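Local coordinates for twitching motility protein PilT (Aquifex aeolicus, PDB 2EWV) that probably powers pilus retraction in twitching motility as a hexameric ATPase motor of the P-loop NTPase superfamily, bound here to ADP, at residues L25-I30 against P38-D43; L122-K127 against R289-E294; E217-E222 against T240-T245. One frame throughout, in Å; residues are numbered along the deposited sequence.

Contact 1 (L25-I30 against P38-D43); sequences LGASDI and PAVRID
I30 and V40 face each other as an antiparallel non-hydrogen-bonded pair, their CA atoms 4.2 Å apart. One step away, R41 N donates to D29 O at 2.7 Å. S28 N returns a nearly straight bond to R41 O, 2.9 Å long with 170° at the hydrogen. That carbonyl is gripped twice, because S28 OG also reaches R41 O at 2.9 Å, coming from above the carbonyl plane. With chi1 at 38°, the hydroxyl sits between the backbone N and C of its own residue, and this folds it over toward the opposite chain.

R41 leaves the backbone with CG anti to N (chi1 176°) and runs past the serine hydroxyl, its CD 3.3 Å from S28 OG. D29 lies alongside and points the same way, CB to CB 4.0 Å from R41, yet the two charged groups do not meet. The guanidinium goes instead to another subunit, forming salt bridges with D209 and D211 there; its positive charge probably eases the closeness of D29 to that same D209.

On the other face of the sheet, V40 CG2 packs on I30 CB at 4.1 Å, and both residues lean on A22 of helix 15-25. Where that helix ends, L25 CB touches I42 CD1 at 4.1 Å, and G26, with its positive phi, turns the chain away toward the strand.

This is a two-stranded beta hairpin, strands 29-32 and 39-42, at the middle of a four-stranded antiparallel sheet, with one face on helix 15-25 and the arginine of the other joining a second subunit of the hexamer.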
loop_
_atom_site.group_PDB
_atom_site.type_symbol
_atom_site.label_atom_id
_atom_site.label_comp_id
_atom_site.label_asym_id
_atom_site.label_seq_id
_atom_site.Cartn_x
_atom_site.Cartn_y
_atom_site.Cartn_z
ATOM N N LEU A 25 14.327 52.061 12.782
ATOM C CA LEU A 25 13.143 52.294 13.598
ATOM C C LEU A 25 13.009 51.206 14.658
ATOM O O LEU A 25 12.245 51.346 15.614
ATOM C CB LEU A 25 11.905 52.347 12.696
ATOM C CG LEU A 25 11.817 53.631 11.860
ATOM C CD1 LEU A 25 11.335 53.339 10.456
ATOM C CD2 LEU A 25 10.895 54.618 12.567
ATOM N N GLY A 26 13.771 50.126 14.485
ATOM C CA GLY A 26 13.748 49.027 15.436
ATOM C C GLY A 26 12.582 48.072 15.270
ATOM O O GLY A 26 12.034 47.584 16.262
ATOM N N ALA A 27 12.217 47.804 14.015
ATOM C CA ALA A 27 11.108 46.912 13.672
ATOM C C ALA A 27 11.437 45.469 13.975
ATOM O O ALA A 27 12.605 45.087 14.069
ATOM C CB ALA A 27 10.767 47.042 12.206
ATOM N N SER A 28 10.393 44.667 14.124
ATOM C CA SER A 28 10.572 43.255 14.405
ATOM C C SER A 28 10.466 42.518 13.086
ATOM O O SER A 28 11.287 41.658 12.768
ATOM C CB SER A 28 9.498 42.772 15.389
ATOM O OG SER A 28 8.243 43.373 15.126
ATOM N N ASP A 29 9.452 42.902 12.319
ATOM C CA ASP A 29 9.169 42.315 11.023
ATOM C C ASP A 29 8.964 43.410 9.990
ATOM O O ASP A 29 8.595 44.529 10.320
ATOM C CB ASP A 29 7.894 41.453 11.096
ATOM C CG ASP A 29 8.078 40.180 11.923
ATOM O OD1 ASP A 29 8.319 40.278 13.146
ATOM O OD2 ASP A 29 7.980 39.074 11.349
ATOM N N ILE A 30 9.228 43.083 8.735
ATOM C CA ILE A 30 9.014 44.021 7.646
ATOM C C ILE A 30 8.220 43.201 6.640
ATOM O O ILE A 30 8.542 42.036 6.401
ATOM C CB ILE A 30 10.347 44.510 7.002
ATOM C CG1 ILE A 30 10.704 43.653 5.779
ATOM C CG2 ILE A 30 11.477 44.448 8.030
ATOM C CD1 ILE A 30 11.776 44.256 4.882
ATOM N N PRO A 38 6.336 49.291 1.089
ATOM C CA PRO A 38 6.899 48.452 2.157
ATOM C C PRO A 38 6.491 48.808 3.589
ATOM O O PRO A 38 6.658 49.937 4.044
ATOM C CB PRO A 38 8.408 48.531 1.911
ATOM C CG PRO A 38 8.578 49.757 1.069
ATOM C CD PRO A 38 7.387 49.735 0.162
ATOM N N ALA A 39 5.941 47.819 4.284
ATOM C CA ALA A 39 5.469 47.981 5.650
ATOM C C ALA A 39 6.473 47.517 6.699
ATOM O O ALA A 39 7.483 46.890 6.381
ATOM C CB ALA A 39 4.171 47.233 5.820
ATOM N N VAL A 40 6.163 47.799 7.960
ATOM C CA VAL A 40 7.046 47.451 9.065
ATOM C C VAL A 40 6.318 47.281 10.413
ATOM O O VAL A 40 5.520 48.126 10.805
ATOM C CB VAL A 40 8.122 48.539 9.183
ATOM C CG1 VAL A 40 8.680 48.573 10.564
ATOM C CG2 VAL A 40 9.213 48.283 8.183
ATOM N N ARG A 41 6.599 46.192 11.121
ATOM C CA ARG A 41 5.969 45.942 12.423
ATOM C C ARG A 41 6.777 46.546 13.574
ATOM O O ARG A 41 7.850 46.028 13.927
ATOM C CB ARG A 41 5.812 44.441 12.662
ATOM C CG ARG A 41 5.252 44.113 14.023
ATOM C CD ARG A 41 5.123 42.627 14.211
ATOM N NE ARG A 41 4.056 42.057 13.397
ATOM C CZ ARG A 41 2.763 42.303 13.577
ATOM N NH1 ARG A 41 2.364 43.118 14.546
ATOM N NH2 ARG A 41 1.868 41.724 12.794
ATOM N N ILE A 42 6.255 47.630 14.161
ATOM C CA ILE A 42 6.923 48.340 15.268
ATOM C C ILE A 42 6.087 48.320 16.557
ATOM O O ILE A 42 4.903 48.667 16.534
ATOM C CB ILE A 42 7.179 49.832 14.928
ATOM C CG1 ILE A 42 7.783 49.987 13.528
ATOM C CG2 ILE A 42 8.116 50.425 15.948
ATOM C CD1 ILE A 42 7.881 51.434 13.049
ATOM N N ASP A 43 6.712 47.937 17.673
ATOM C CA ASP A 43 6.031 47.861 18.973
ATOM C C ASP A 43 4.738 47.047 18.900
ATOM O O ASP A 43 3.833 47.248 19.705
ATOM C CB ASP A 43 5.714 49.271 19.510
ATOM C CG ASP A 43 6.803 49.815 20.446
ATOM O OD1 ASP A 43 6.759 51.027 20.775
ATOM O OD2 ASP A 43 7.694 49.036 20.862
#

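Contact 2 (L122-K127 against R289-E294); sequences LGLPDK and RVLAYE. With ADP (adenosine-5'-diphosphate), chain B.
L122 O accepts the N6 amino group of ADP at 3.1 Å, with a bent 141° at the hydrogen, while L291 CD2 comes up to the same N6 at 3.6 Å from the facing strand. The adenine amino group is thus met by a backbone acceptor from one segment and a methyl from the other. At the far end of the base R289 lays one face of its guanidinium near the C2-N3 side, NH1 3.7 Å from ADP C2.

Away from the nucleotide the contact is apolar. L124 CD1 touches both L291 CD2, at 4.1 Å, and Y293 CD2, obliquely, at 3.8 Å. P125 and Y293 point at each other, P125 CD 3.9 Å from Y293 CZ and on the same side of the ring as L124 CD1. The tyrosine CG lies between its backbone N and carbonyl carbon (chi1 59°), which raises the ring off the strand into this loop; L291 CD2 lies at the ring's edge, in its plane. An alanine in place of Y293 is likely to leave L124 and P125 without the ring they rest on and the loop less firmly seated on strand 289-295.

L124 also touches I277 of the adjoining strand 275-283. Because the purine's exocyclic group is read by a carbonyl, which needs a donor there, the arrangement would be expected to suit the amino group of adenine better than the oxo group of guanine.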
loop_
_atom_site.group_PDB
_atom_site.type_symbol
_atom_site.label_atom_id
_atom_site.label_comp_id
_atom_site.label_asym_id
_atom_site.label_seq_id
_atom_site.Cartn_x
_atom_site.Cartn_y
_atom_site.Cartn_z
ATOM N N LEU A 122 18.862 36.126 31.676
ATOM C CA LEU A 122 17.716 35.254 31.453
ATOM C C LEU A 122 16.767 35.312 32.647
ATOM O O LEU A 122 15.687 35.896 32.569
ATOM C CB LEU A 122 18.198 33.811 31.239
ATOM C CG LEU A 122 18.300 33.262 29.809
ATOM C CD1 LEU A 122 18.924 34.281 28.860
ATOM C CD2 LEU A 122 19.109 31.976 29.847
ATOM N N GLY A 123 17.183 34.703 33.751
ATOM C CA GLY A 123 16.373 34.688 34.951
ATOM C C GLY A 123 16.533 33.400 35.740
ATOM O O GLY A 123 16.377 33.403 36.965
ATOM N N LEU A 124 16.846 32.300 35.049
ATOM C CA LEU A 124 17.013 30.996 35.697
ATOM C C LEU A 124 17.913 31.097 36.910
ATOM O O LEU A 124 18.726 32.007 37.010
ATOM C CB LEU A 124 17.615 29.970 34.737
ATOM C CG LEU A 124 16.835 29.629 33.478
ATOM C CD1 LEU A 124 15.397 29.307 33.843
ATOM C CD2 LEU A 124 16.912 30.797 32.510
ATOM N N PRO A 125 17.781 30.152 37.845
ATOM C CA PRO A 125 18.597 30.144 39.055
ATOM C C PRO A 125 20.040 29.803 38.729
ATOM O O PRO A 125 20.400 29.625 37.566
ATOM C CB PRO A 125 17.938 29.067 39.896
ATOM C CG PRO A 125 17.501 28.091 38.862
ATOM C CD PRO A 125 16.888 28.982 37.815
ATOM N N ASP A 126 20.865 29.705 39.760
ATOM C CA ASP A 126 22.264 29.377 39.558
ATOM C C ASP A 126 22.435 27.859 39.616
ATOM O O ASP A 126 23.542 27.343 39.779
ATOM C CB ASP A 126 23.110 30.060 40.631
ATOM C CG ASP A 126 22.844 31.560 40.721
ATOM O OD1 ASP A 126 23.486 32.228 41.565
ATOM O OD2 ASP A 126 21.995 32.067 39.951
ATOM N N LYS A 127 21.317 27.151 39.484
ATOM C CA LYS A 127 21.311 25.692 39.499
ATOM C C LYS A 127 21.460 25.198 38.066
ATOM O O LYS A 127 22.218 24.270 37.801
ATOM C CB LYS A 127 19.997 25.164 40.095
ATOM C CG LYS A 127 20.142 24.393 41.412
ATOM C CD LYS A 127 21.005 23.149 41.235
ATOM C CE LYS A 127 20.974 22.237 42.454
ATOM N NZ LYS A 127 21.825 21.025 42.236
ATOM N N ARG A 289 8.985 41.958 30.497
ATOM C CA ARG A 289 9.379 40.559 30.555
ATOM C C ARG A 289 10.058 40.055 31.844
ATOM O O ARG A 289 11.005 40.653 32.347
ATOM C CB ARG A 289 10.238 40.273 29.321
ATOM C CG ARG A 289 10.546 41.525 28.495
ATOM C CD ARG A 289 11.821 42.130 28.986
ATOM N NE ARG A 289 12.716 42.200 27.853
ATOM C CZ ARG A 289 13.984 41.820 27.868
ATOM N NH1 ARG A 289 14.537 41.338 28.976
ATOM N NH2 ARG A 289 14.685 41.902 26.748
ATOM N N VAL A 290 9.490 38.984 32.395
ATOM C CA VAL A 290 9.957 38.282 33.594
ATOM C C VAL A 290 9.568 36.854 33.291
ATOM O O VAL A 290 8.706 36.604 32.452
ATOM C CB VAL A 290 9.205 38.708 34.887
ATOM C CG1 VAL A 290 9.696 37.871 36.087
ATOM C CG2 VAL A 290 9.450 40.167 35.154
ATOM N N LEU A 291 10.165 35.909 33.989
ATOM C CA LEU A 291 9.861 34.546 33.646
ATOM C C LEU A 291 9.393 33.610 34.752
ATOM O O LEU A 291 10.012 33.532 35.809
ATOM C CB LEU A 291 11.089 33.984 32.948
ATOM C CG LEU A 291 11.398 32.498 32.811
ATOM C CD1 LEU A 291 10.643 31.851 31.646
ATOM C CD2 LEU A 291 12.904 32.384 32.604
ATOM N N ALA A 292 8.289 32.911 34.507
ATOM C CA ALA A 292 7.779 31.959 35.476
ATOM C C ALA A 292 8.369 30.627 35.042
ATOM O O ALA A 292 8.810 30.502 33.905
ATOM C CB ALA A 292 6.266 31.910 35.422
ATOM N N TYR A 293 8.394 29.635 35.923
ATOM C CA TYR A 293 8.923 28.338 35.529
ATOM C C TYR A 293 8.827 27.249 36.598
ATOM O O TYR A 293 8.541 27.526 37.767
ATOM C CB TYR A 293 10.375 28.479 35.034
ATOM C CG TYR A 293 11.357 29.056 36.033
ATOM C CD1 TYR A 293 11.463 28.523 37.307
ATOM C CD2 TYR A 293 12.189 30.120 35.696
ATOM C CE1 TYR A 293 12.367 29.022 38.229
ATOM C CE2 TYR A 293 13.107 30.632 36.614
ATOM C CZ TYR A 293 13.181 30.072 37.877
ATOM O OH TYR A 293 14.063 30.562 38.793
ATOM N N GLU A 294 9.036 26.005 36.176
ATOM C CA GLU A 294 8.996 24.861 37.081
ATOM C C GLU A 294 10.272 24.077 36.801
ATOM O O GLU A 294 10.536 23.685 35.665
ATOM C CB GLU A 294 7.730 24.011 36.826
ATOM C CG GLU A 294 7.326 23.062 37.992
ATOM C CD GLU A 294 5.826 22.719 38.024
ATOM O OE1 GLU A 294 5.419 21.869 38.843
ATOM O OE2 GLU A 294 5.046 23.300 37.240
HETATM P PB ADP B . 10.843 30.401 21.804
HETATM O O1B ADP B . 9.781 29.867 20.920
HETATM O O2B ADP B . 10.464 30.069 23.348
HETATM O O3B ADP B . 12.212 29.684 21.392
HETATM P PA ADP B . 12.413 32.636 22.107
HETATM O O1A ADP B . 13.153 31.704 22.978
HETATM O O2A ADP B . 13.315 33.014 20.809
HETATM O O3A ADP B . 10.973 32.019 21.602
HETATM O "O5'" ADP B . 12.132 33.984 22.957
HETATM C "C5'" ADP B . 11.494 34.951 22.087
HETATM C "C4'" ADP B . 11.675 36.386 22.626
HETATM O "O4'" ADP B . 11.594 36.418 24.091
HETATM C "C3'" ADP B . 13.052 36.947 22.215
HETATM O "O3'" ADP B . 12.924 38.290 21.757
HETATM C "C2'" ADP B . 13.882 36.831 23.514
HETATM O "O2'" ADP B . 14.920 37.813 23.611
HETATM C "C1'" ADP B . 12.841 36.944 24.641
HETATM N N9 ADP B . 13.258 36.133 25.820
HETATM C C8 ADP B . 13.648 34.809 25.807
HETATM N N7 ADP B . 13.955 34.401 27.009
HETATM C C5 ADP B . 13.782 35.425 27.886
HETATM C C6 ADP B . 13.961 35.587 29.296
HETATM N N6 ADP B . 14.395 34.531 30.077
HETATM N N1 ADP B . 13.685 36.798 29.852
HETATM C C2 ADP B . 13.264 37.832 29.115
HETATM N N3 ADP B . 13.086 37.725 27.782
HETATM C C4 ADP B . 13.339 36.561 27.133
#

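Contact 3 (E217-E222 against T240-T245)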
loop_
_atom_site.group_PDB
_atom_site.type_symbol
_atom_site.label_atom_id
_atom_site.label_comp_id
_atom_site.label_asym_id
_atom_site.label_seq_id
_atom_site.Cartn_x
_atom_site.Cartn_y
_atom_site.Cartn_z
ATOM N N GLU A 217 13.672 20.526 17.857
ATOM C CA GLU A 217 12.298 20.108 18.086
ATOM C C GLU A 217 12.223 18.589 18.145
ATOM O O GLU A 217 12.845 17.905 17.336
ATOM C CB GLU A 217 11.417 20.648 16.957
ATOM C CG GLU A 217 11.737 22.101 16.597
ATOM C CD GLU A 217 10.828 22.697 15.533
ATOM O OE1 GLU A 217 10.608 22.039 14.493
ATOM O OE2 GLU A 217 10.349 23.838 15.735
ATOM N N MET A 218 11.466 18.067 19.108
ATOM C CA MET A 218 11.321 16.621 19.274
ATOM C C MET A 218 9.866 16.201 19.328
ATOM O O MET A 218 9.385 15.793 20.382
ATOM C CB MET A 218 11.965 16.162 20.573
ATOM C CG MET A 218 13.299 16.758 20.874
ATOM S SD MET A 218 13.567 16.479 22.606
ATOM C CE MET A 218 13.764 14.684 22.620
ATOM N N ARG A 219 9.156 16.285 18.213
ATOM C CA ARG A 219 7.759 15.885 18.236
ATOM C C ARG A 219 7.509 14.592 17.455
ATOM O O ARG A 219 6.365 14.270 17.128
ATOM C CB ARG A 219 6.863 17.021 17.716
ATOM C CG ARG A 219 5.375 16.842 18.047
ATOM C CD ARG A 219 5.139 16.523 19.532
ATOM N NE ARG A 219 4.797 17.692 20.350
ATOM C CZ ARG A 219 5.625 18.693 20.647
ATOM N NH1 ARG A 219 6.871 18.697 20.195
ATOM N NH2 ARG A 219 5.202 19.693 21.412
ATOM N N ASP A 220 8.580 13.848 17.167
ATOM C CA ASP A 220 8.472 12.571 16.450
ATOM C C ASP A 220 9.020 11.395 17.252
ATOM O O ASP A 220 10.039 11.512 17.941
ATOM C CB ASP A 220 9.204 12.615 15.108
ATOM C CG ASP A 220 9.522 11.216 14.574
ATOM O OD1 ASP A 220 8.593 10.385 14.458
ATOM O OD2 ASP A 220 10.705 10.945 14.269
ATOM N N LEU A 221 8.338 10.259 17.138
ATOM C CA LEU A 221 8.735 9.044 17.833
ATOM C C LEU A 221 10.206 8.788 17.554
ATOM O O LEU A 221 11.031 8.830 18.466
ATOM C CB LEU A 221 7.889 7.854 17.351
ATOM C CG LEU A 221 8.098 6.480 18.012
ATOM C CD1 LEU A 221 7.829 6.563 19.506
ATOM C CD2 LEU A 221 7.173 5.457 17.370
ATOM N N GLU A 222 10.527 8.549 16.284
ATOM C CA GLU A 222 11.900 8.278 15.873
ATOM C C GLU A 222 12.882 9.320 16.411
ATOM O O GLU A 222 13.983 8.975 16.834
ATOM C CB GLU A 222 11.991 8.201 14.344
ATOM C CG GLU A 222 13.291 7.584 13.825
ATOM C CD GLU A 222 13.308 7.431 12.308
ATOM O OE1 GLU A 222 14.356 7.019 11.760
ATOM O OE2 GLU A 222 12.271 7.724 11.668
ATOM N N THR A 240 13.591 19.953 23.295
ATOM C CA THR A 240 12.591 20.985 23.557
ATOM C C THR A 240 11.167 20.619 23.157
ATOM O O THR A 240 10.805 20.708 21.983
ATOM C CB THR A 240 12.944 22.301 22.831
ATOM O OG1 THR A 240 12.971 22.071 21.420
ATOM C CG2 THR A 240 14.303 22.815 23.277
ATOM N N LEU A 241 10.361 20.216 24.139
ATOM C CA LEU A 241 8.954 19.866 23.912
ATOM C C LEU A 241 8.110 21.118 24.149
ATOM O O LEU A 241 8.610 22.115 24.676
ATOM C CB LEU A 241 8.487 18.770 24.878
ATOM C CG LEU A 241 9.008 17.341 24.746
ATOM C CD1 LEU A 241 10.516 17.314 24.946
ATOM C CD2 LEU A 241 8.309 16.468 25.778
ATOM N N HIS A 242 6.831 21.065 23.779
ATOM C CA HIS A 242 5.956 22.218 23.965
ATOM C C HIS A 242 5.054 22.134 25.196
ATOM O O HIS A 242 4.125 22.930 25.340
ATOM C CB HIS A 242 5.109 22.451 22.705
ATOM C CG HIS A 242 5.730 23.400 21.723
ATOM N ND1 HIS A 242 5.086 23.813 20.576
ATOM C CD2 HIS A 242 6.926 24.037 21.729
ATOM C CE1 HIS A 242 5.856 24.663 19.919
ATOM N NE2 HIS A 242 6.978 24.818 20.598
ATOM N N THR A 243 5.344 21.186 26.089
ATOM C CA THR A 243 4.563 20.996 27.314
ATOM C C THR A 243 4.458 22.293 28.130
ATOM O O THR A 243 4.539 23.384 27.566
ATOM C CB THR A 243 5.172 19.887 28.197
ATOM O OG1 THR A 243 6.450 20.311 28.675
ATOM C CG2 THR A 243 5.340 18.590 27.398
ATOM N N ASN A 244 4.283 22.189 29.447
ATOM C CA ASN A 244 4.141 23.395 30.271
ATOM C C ASN A 244 4.510 23.209 31.735
ATOM O O ASN A 244 4.664 24.179 32.480
ATOM C CB ASN A 244 2.700 23.909 30.199
ATOM C CG ASN A 244 2.546 25.291 30.794
ATOM O OD1 ASN A 244 2.677 26.301 30.098
ATOM N ND2 ASN A 244 2.282 25.345 32.097
ATOM N N THR A 245 4.632 21.958 32.149
ATOM C CA THR A 245 4.984 21.656 33.527
ATOM C C THR A 245 5.874 20.409 33.562
ATOM O O THR A 245 5.982 19.684 32.569
ATOM C CB THR A 245 3.699 21.453 34.392
ATOM O OG1 THR A 245 4.061 21.282 35.771
ATOM C CG2 THR A 245 2.903 20.238 33.910
#
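Apolar packing comes first: M218, its CG anti to the carbonyl carbon (chi1 -44°), reaches across to L241, with SD 3.9 Å from L241 CD1 and the two side chains crossing at a slant. The sulfur also lies 3.5 Å from T240 N. Both M218 and L241 rest on L140 of strand 137-142, and M218 also touches V224 and A227 of helix 221-231. Nearby, T240 OG1 sits over the backbone of E217, 3.9 Å from E217 CA.

The polar side chains approach without bonding. R219, carried out by a CG anti to its backbone N (chi1 -165°) and then bent, brings the edge of its guanidinium to H242 CB, its plane close to perpendicular to the imidazole. R219 NH2 also lies 3.2 Å from H242 N, but both are donors, so this is no bond. H242 also packs on T145 and, from the second subunit, on R229.

Capping closes the account. D220 is the N-cap of helix 221-231, its OD2 accepting from T223 N.

The segments follow the neighbouring parallel strands 212-215 and 236-239, the first running into helix 221-231, which with the strands makes a beta-alpha-beta crossover. By sequence and position they probably correspond to the end of the Walker B region and to the histidine box of secretion ATPases, consistent with the side chain of H242 lying about 6 Å from a bound ADP.

Overall arrangement
Contacts 2 and 3 belong to the nucleotide-binding core and touch directly: E294 OE2 and T245 OG1 are 2.7 Å apart, a probable hydrogen bond, with the centres of the two contacts about 20 Å apart. ADP relates them, since contact 2 holds the adenine end while H242 of contact 3 touches the probable P-loop, whose G146, S147 and S150 bind the nucleotide. Contact 1 stands apart in the other lobe, its centre about 29 Å from that of contact 2 and 31 Å from that of contact 3; its nearest atoms stay about 11 and 16 Å away, though the side chain of S28 lies about 9 Å from a bound ADP. Contacts 1 and 3 each reach a second subunit.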